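Local coordinates for organophosphorus hydrolase (Pseudomonas oleovorans, PDB 4O98), which probably hydrolyses lactones as a two-zinc enzyme of the metallo-beta-lactamase superfamily and, in this engineered form, acts as an efficient, thermostable phosphotriesterase, at residues D133-T138 and P158-E163; V164-A169 and P207-G212. One frame throughout, in Å; residues are numbered along the deposited sequence.

Contact 1: D133-T138 and P158-E163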
loop_
_atom_site.group_PDB
_atom_site.type_symbol
_atom_site.label_atom_id
_atom_site.label_comp_id
_atom_site.label_asym_id
_atom_site.label_seq_id
_atom_site.Cartn_x
_atom_site.Cartn_y
_atom_site.Cartn_z
ATOM N N ASP B 133 -16.583 4.709 -21.320
ATOM C CA ASP B 133 -16.917 5.511 -22.498
ATOM C C ASP B 133 -15.716 6.268 -23.080
ATOM O O ASP B 133 -15.726 6.669 -24.250
ATOM C CB ASP B 133 -18.070 6.474 -22.199
ATOM C CG ASP B 133 -17.731 7.484 -21.121
ATOM O OD1 ASP B 133 -16.977 8.437 -21.410
ATOM O OD2 ASP B 133 -18.253 7.344 -19.995
ATOM N N THR B 134 -14.682 6.453 -22.265
ATOM C CA THR B 134 -13.476 7.135 -22.715
ATOM C C THR B 134 -12.221 6.431 -22.197
ATOM O O THR B 134 -12.144 6.066 -21.019
ATOM C CB THR B 134 -13.463 8.590 -22.244
ATOM O OG1 THR B 134 -14.743 9.177 -22.500
ATOM C CG2 THR B 134 -12.355 9.392 -22.957
ATOM N N VAL B 135 -11.257 6.225 -23.091
ATOM C CA VAL B 135 -9.922 5.794 -22.709
ATOM C C VAL B 135 -8.943 6.913 -23.027
ATOM O O VAL B 135 -8.836 7.335 -24.181
ATOM C CB VAL B 135 -9.483 4.549 -23.465
ATOM C CG1 VAL B 135 -8.036 4.245 -23.138
ATOM C CG2 VAL B 135 -10.377 3.358 -23.103
ATOM N N LEU B 136 -8.260 7.415 -21.999
ATOM C CA LEU B 136 -7.212 8.419 -22.174
ATOM C C LEU B 136 -5.858 7.708 -22.172
ATOM O O LEU B 136 -5.603 6.859 -21.302
ATOM C CB LEU B 136 -7.262 9.428 -21.028
ATOM C CG LEU B 136 -7.856 10.818 -21.274
ATOM C CD1 LEU B 136 -8.974 10.764 -22.288
ATOM C CD2 LEU B 136 -8.346 11.459 -19.978
ATOM N N LEU B 137 -4.993 8.019 -23.136
ATOM C CA LEU B 137 -3.679 7.382 -23.145
ATOM C C LEU B 137 -2.583 8.401 -22.897
ATOM O O LEU B 137 -2.506 9.416 -23.582
ATOM C CB LEU B 137 -3.431 6.639 -24.458
ATOM C CG LEU B 137 -4.342 5.469 -24.859
ATOM C CD1 LEU B 137 -4.010 5.019 -26.277
ATOM C CD2 LEU B 137 -4.221 4.284 -23.911
ATOM N N THR B 138 -1.731 8.134 -21.913
ATOM C CA THR B 138 -0.622 9.043 -21.647
ATOM C C THR B 138 0.395 8.979 -22.793
ATOM O O THR B 138 0.972 10.000 -23.179
ATOM C CB THR B 138 0.051 8.762 -20.280
ATOM O OG1 THR B 138 0.571 7.421 -20.250
ATOM C CG2 THR B 138 -0.963 8.955 -19.144
ATOM N N PRO B 158 -15.351 -1.851 -25.811
ATOM C CA PRO B 158 -16.132 -1.836 -27.058
ATOM C C PRO B 158 -16.900 -0.532 -27.270
ATOM O O PRO B 158 -17.051 -0.097 -28.408
ATOM C CB PRO B 158 -17.102 -3.012 -26.883
ATOM C CG PRO B 158 -17.216 -3.198 -25.389
ATOM C CD PRO B 158 -15.832 -2.885 -24.871
ATOM N N ASN B 159 -17.353 0.090 -26.188
ATOM C CA ASN B 159 -18.112 1.335 -26.282
ATOM C C ASN B 159 -17.287 2.589 -26.086
ATOM O O ASN B 159 -17.832 3.685 -26.047
ATOM C CB ASN B 159 -19.239 1.327 -25.254
ATOM C CG ASN B 159 -20.175 0.175 -25.456
ATOM O OD1 ASN B 159 -20.524 -0.151 -26.589
ATOM N ND2 ASN B 159 -20.560 -0.480 -24.365
ATOM N N ALA B 160 -15.974 2.437 -25.959
ATOM C CA ALA B 160 -15.133 3.577 -25.592
ATOM C C ALA B 160 -14.553 4.343 -26.781
ATOM O O ALA B 160 -14.254 3.767 -27.826
ATOM C CB ALA B 160 -14.019 3.128 -24.662
ATOM N N THR B 161 -14.407 5.654 -26.614
ATOM C CA THR B 161 -13.616 6.454 -27.532
ATOM C C THR B 161 -12.193 6.515 -26.973
ATOM O O THR B 161 -12.010 6.722 -25.769
ATOM C CB THR B 161 -14.186 7.879 -27.669
ATOM O OG1 THR B 161 -15.432 7.830 -28.375
ATOM C CG2 THR B 161 -13.222 8.786 -28.427
ATOM N N VAL B 162 -11.191 6.321 -27.831
ATOM C CA VAL B 162 -9.796 6.387 -27.405
ATOM C C VAL B 162 -9.178 7.728 -27.754
ATOM O O VAL B 162 -9.095 8.100 -28.926
ATOM C CB VAL B 162 -8.955 5.263 -28.009
ATOM C CG1 VAL B 162 -7.477 5.417 -27.612
ATOM C CG2 VAL B 162 -9.485 3.922 -27.555
ATOM N N GLU B 163 -8.757 8.462 -26.728
ATOM C CA GLU B 163 -8.113 9.759 -26.921
ATOM C C GLU B 163 -6.588 9.609 -26.856
ATOM O O GLU B 163 -6.035 9.207 -25.820
ATOM C CB GLU B 163 -8.584 10.742 -25.850
ATOM C CG GLU B 163 -10.100 10.893 -25.762
ATOM C CD GLU B 163 -10.632 11.923 -26.743
ATOM O OE1 GLU B 163 -11.812 12.323 -26.617
ATOM O OE2 GLU B 163 -9.856 12.334 -27.639
#
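L136 and E163 lie side by side on one face of a parallel strand pair, with L136 CD1 3.6 Å from E163 CB. In the glutamate, chi1 (-54°) sets CG beside the backbone N, within 3.9 Å of T134 CG2, and the bend at chi2 (-86°) turns the carboxylate aside. L136 and T134 both meet its aliphatic part from the side of strand 134-136, while OE1 pairs with K206 on the next strand. T134 turns its hydroxyl the other way, OG1 donating to D133 OD1 over 2.6 Å on the anti side of that carboxylate. On the other face V135 CB faces V162 CG2; just before and after the paired residues, A160 CB touches V135 CG2 at 4.0 Å and L137 CD1 crosses V162 CG1 at 3.7 Å. Four backbone bonds set this register. E163 N meets V135 O nearly head-on, with a C=O...N angle of 175°, whereas T161 N reaches D133 O (2.9 Å) from well above the carbonyl plane. The D133 carboxylate is further fixed by N99 and L100. The chemistry implies a buried, mainly apolar seam whose one buried carboxylate, that of E163, is probably stabilised as an anion by its lysine partner.

Contact 2: V164-A169 and P207-G212; sequences VPQAEA and PYKTEG
P165 packs over one face of the Y208 ring, its CA 3.9 Å from the ring centroid and 20° off the normal, which meets the geometry of a CH-pi contact. The pyrrolidine and the phenol run the same way, and P165 CG comes within 3.8 Å of Y208 CZ. Y208 reaches this place with CG between its own backbone N and carbonyl carbon (chi1 66°); its hydroxyl is hydrogen-bonded to Y233 of the second sheet, fixing the far end of the ring. Two backbone bonds frame this buried half: Y208 N to V164 O, 3.1 Å, and Q166 N to Y208 O, 2.9 Å. The other side is looser and more open to solvent. There the exposed P207 ring only skims V164, whose CG1 lies 4.4 Å from P207 CG and 4.0 Å from P207 CA. The extended, partly exposed Q166 runs alongside exposed K209, whose NZ gives a 2.7 Å bond to Q166 OE1, approaching with a C=O...N angle of 107°. P165 is the N-cap of helix 166-172, and its O accepts from A169 N. The geometry is that of a parallel strand pair at the edge of an alpha/beta sheet, its inner strand running directly into a helix.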
loop_
_atom_site.group_PDB
_atom_site.type_symbol
_atom_site.label_atom_id
_atom_site.label_comp_id
_atom_site.label_asym_id
_atom_site.label_seq_id
_atom_site.Cartn_x
_atom_site.Cartn_y
_atom_site.Cartn_z
ATOM N N VAL B 164 -5.916 9.921 -27.963
ATOM C CA VAL B 164 -4.462 9.818 -28.024
ATOM C C VAL B 164 -3.899 11.180 -28.416
ATOM O O VAL B 164 -4.434 11.837 -29.306
ATOM C CB VAL B 164 -4.017 8.704 -29.009
ATOM C CG1 VAL B 164 -4.505 8.999 -30.400
ATOM C CG2 VAL B 164 -2.507 8.543 -29.016
ATOM N N PRO B 165 -2.844 11.634 -27.721
ATOM C CA PRO B 165 -2.259 12.936 -28.072
ATOM C C PRO B 165 -1.764 12.926 -29.519
ATOM O O PRO B 165 -1.201 11.915 -29.957
ATOM C CB PRO B 165 -1.069 13.064 -27.109
ATOM C CG PRO B 165 -1.390 12.138 -25.963
ATOM C CD PRO B 165 -2.168 11.002 -26.570
ATOM N N GLN B 166 -1.973 14.023 -30.243
ATOM C CA GLN B 166 -1.662 14.060 -31.666
ATOM C C GLN B 166 -0.193 13.772 -31.974
ATOM O O GLN B 166 0.119 13.001 -32.885
ATOM C CB GLN B 166 -2.079 15.392 -32.289
ATOM C CG GLN B 166 -1.783 15.444 -33.783
ATOM C CD GLN B 166 -2.646 16.432 -34.513
ATOM O OE1 GLN B 166 -2.505 17.641 -34.339
ATOM N NE2 GLN B 166 -3.557 15.923 -35.344
ATOM N N ALA B 167 0.702 14.385 -31.208
ATOM C CA ALA B 167 2.133 14.179 -31.400
ATOM C C ALA B 167 2.493 12.709 -31.188
ATOM O O ALA B 167 3.467 12.194 -31.753
ATOM C CB ALA B 167 2.928 15.081 -30.455
ATOM N N GLU B 168 1.693 12.031 -30.373
ATOM C CA GLU B 168 1.946 10.632 -30.073
ATOM C C GLU B 168 1.531 9.769 -31.262
ATOM O O GLU B 168 2.251 8.842 -31.655
ATOM C CB GLU B 168 1.206 10.231 -28.796
ATOM C CG GLU B 168 1.573 8.875 -28.261
ATOM C CD GLU B 168 2.979 8.804 -27.669
ATOM O OE1 GLU B 168 3.650 9.855 -27.500
ATOM O OE2 GLU B 168 3.409 7.667 -27.373
ATOM N N ALA B 169 0.387 10.100 -31.855
ATOM C CA ALA B 169 -0.120 9.354 -33.008
ATOM C C ALA B 169 0.743 9.597 -34.251
ATOM O O ALA B 169 1.110 8.652 -34.965
ATOM C CB ALA B 169 -1.573 9.719 -33.284
ATOM N N PRO B 207 -7.390 11.472 -32.270
ATOM C CA PRO B 207 -6.201 12.269 -31.955
ATOM C C PRO B 207 -6.616 13.690 -31.603
ATOM O O PRO B 207 -7.379 14.297 -32.350
ATOM C CB PRO B 207 -5.394 12.236 -33.260
ATOM C CG PRO B 207 -5.935 11.043 -34.016
ATOM C CD PRO B 207 -7.393 11.015 -33.669
ATOM N N TYR B 208 -6.141 14.193 -30.467
ATOM C CA TYR B 208 -6.484 15.529 -29.993
ATOM C C TYR B 208 -5.220 16.380 -29.916
ATOM O O TYR B 208 -4.132 15.854 -29.673
ATOM C CB TYR B 208 -7.151 15.461 -28.614
ATOM C CG TYR B 208 -6.244 14.958 -27.500
ATOM C CD1 TYR B 208 -5.395 15.834 -26.818
ATOM C CD2 TYR B 208 -6.243 13.615 -27.121
ATOM C CE1 TYR B 208 -4.559 15.389 -25.801
ATOM C CE2 TYR B 208 -5.414 13.159 -26.092
ATOM C CZ TYR B 208 -4.576 14.058 -25.441
ATOM O OH TYR B 208 -3.744 13.644 -24.431
ATOM N N LYS B 209 -5.369 17.691 -30.110
ATOM C CA LYS B 209 -4.229 18.607 -30.068
ATOM C C LYS B 209 -3.999 19.151 -28.660
ATOM O O LYS B 209 -4.795 18.894 -27.754
ATOM C CB LYS B 209 -4.422 19.765 -31.047
ATOM C CG LYS B 209 -4.618 19.333 -32.487
ATOM C CD LYS B 209 -4.650 20.524 -33.439
ATOM C CE LYS B 209 -5.252 20.131 -34.790
ATOM N NZ LYS B 209 -4.741 18.821 -35.288
ATOM N N THR B 210 -2.914 19.910 -28.490
ATOM C CA THR B 210 -2.543 20.544 -27.213
ATOM C C THR B 210 -3.681 21.373 -26.594
ATOM O O THR B 210 -3.657 21.714 -25.406
ATOM C CB THR B 210 -1.277 21.440 -27.390
ATOM O OG1 THR B 210 -1.049 22.215 -26.206
ATOM C CG2 THR B 210 -1.437 22.381 -28.581
ATOM N N GLU B 211 -4.676 21.670 -27.426
ATOM C CA GLU B 211 -5.823 22.493 -27.083
ATOM C C GLU B 211 -7.066 21.612 -27.021
ATOM O O GLU B 211 -7.000 20.408 -27.289
ATOM C CB GLU B 211 -5.988 23.558 -28.166
ATOM C CG GLU B 211 -5.120 23.258 -29.392
ATOM C CD GLU B 211 -5.366 24.186 -30.570
ATOM O OE1 GLU B 211 -4.677 24.015 -31.600
ATOM O OE2 GLU B 211 -6.244 25.075 -30.473
ATOM N N GLY B 212 -8.201 22.213 -26.678
ATOM C CA GLY B 212 -9.433 21.465 -26.501
ATOM C C GLY B 212 -9.395 20.630 -25.234
ATOM O O GLY B 212 -8.469 19.840 -25.024
#

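How the contacts relate
Contacts 1 and 2 lie 13 Å apart between centres, on the same side of the chain's centre, and share strand 161-165. This strand pairs with 134-136 in contact 1 and with an edge strand within this chain, 205-208, in contact 2, so the two are successive parallel pairings in one mixed sheet. Both segments of contact 1 precede those of contact 2 in the sequence. They also touch directly, L137 O lying 3.4 Å from P165 CD. The L137 side chain is about 11 Å from a zinc ion and that of P165 about 12 Å. Zinc ligands H139, H141, D143 and H144 follow strand 134-136, consistent with this sheet region framing the two-metal site of the metallo-beta-lactamase sandwich.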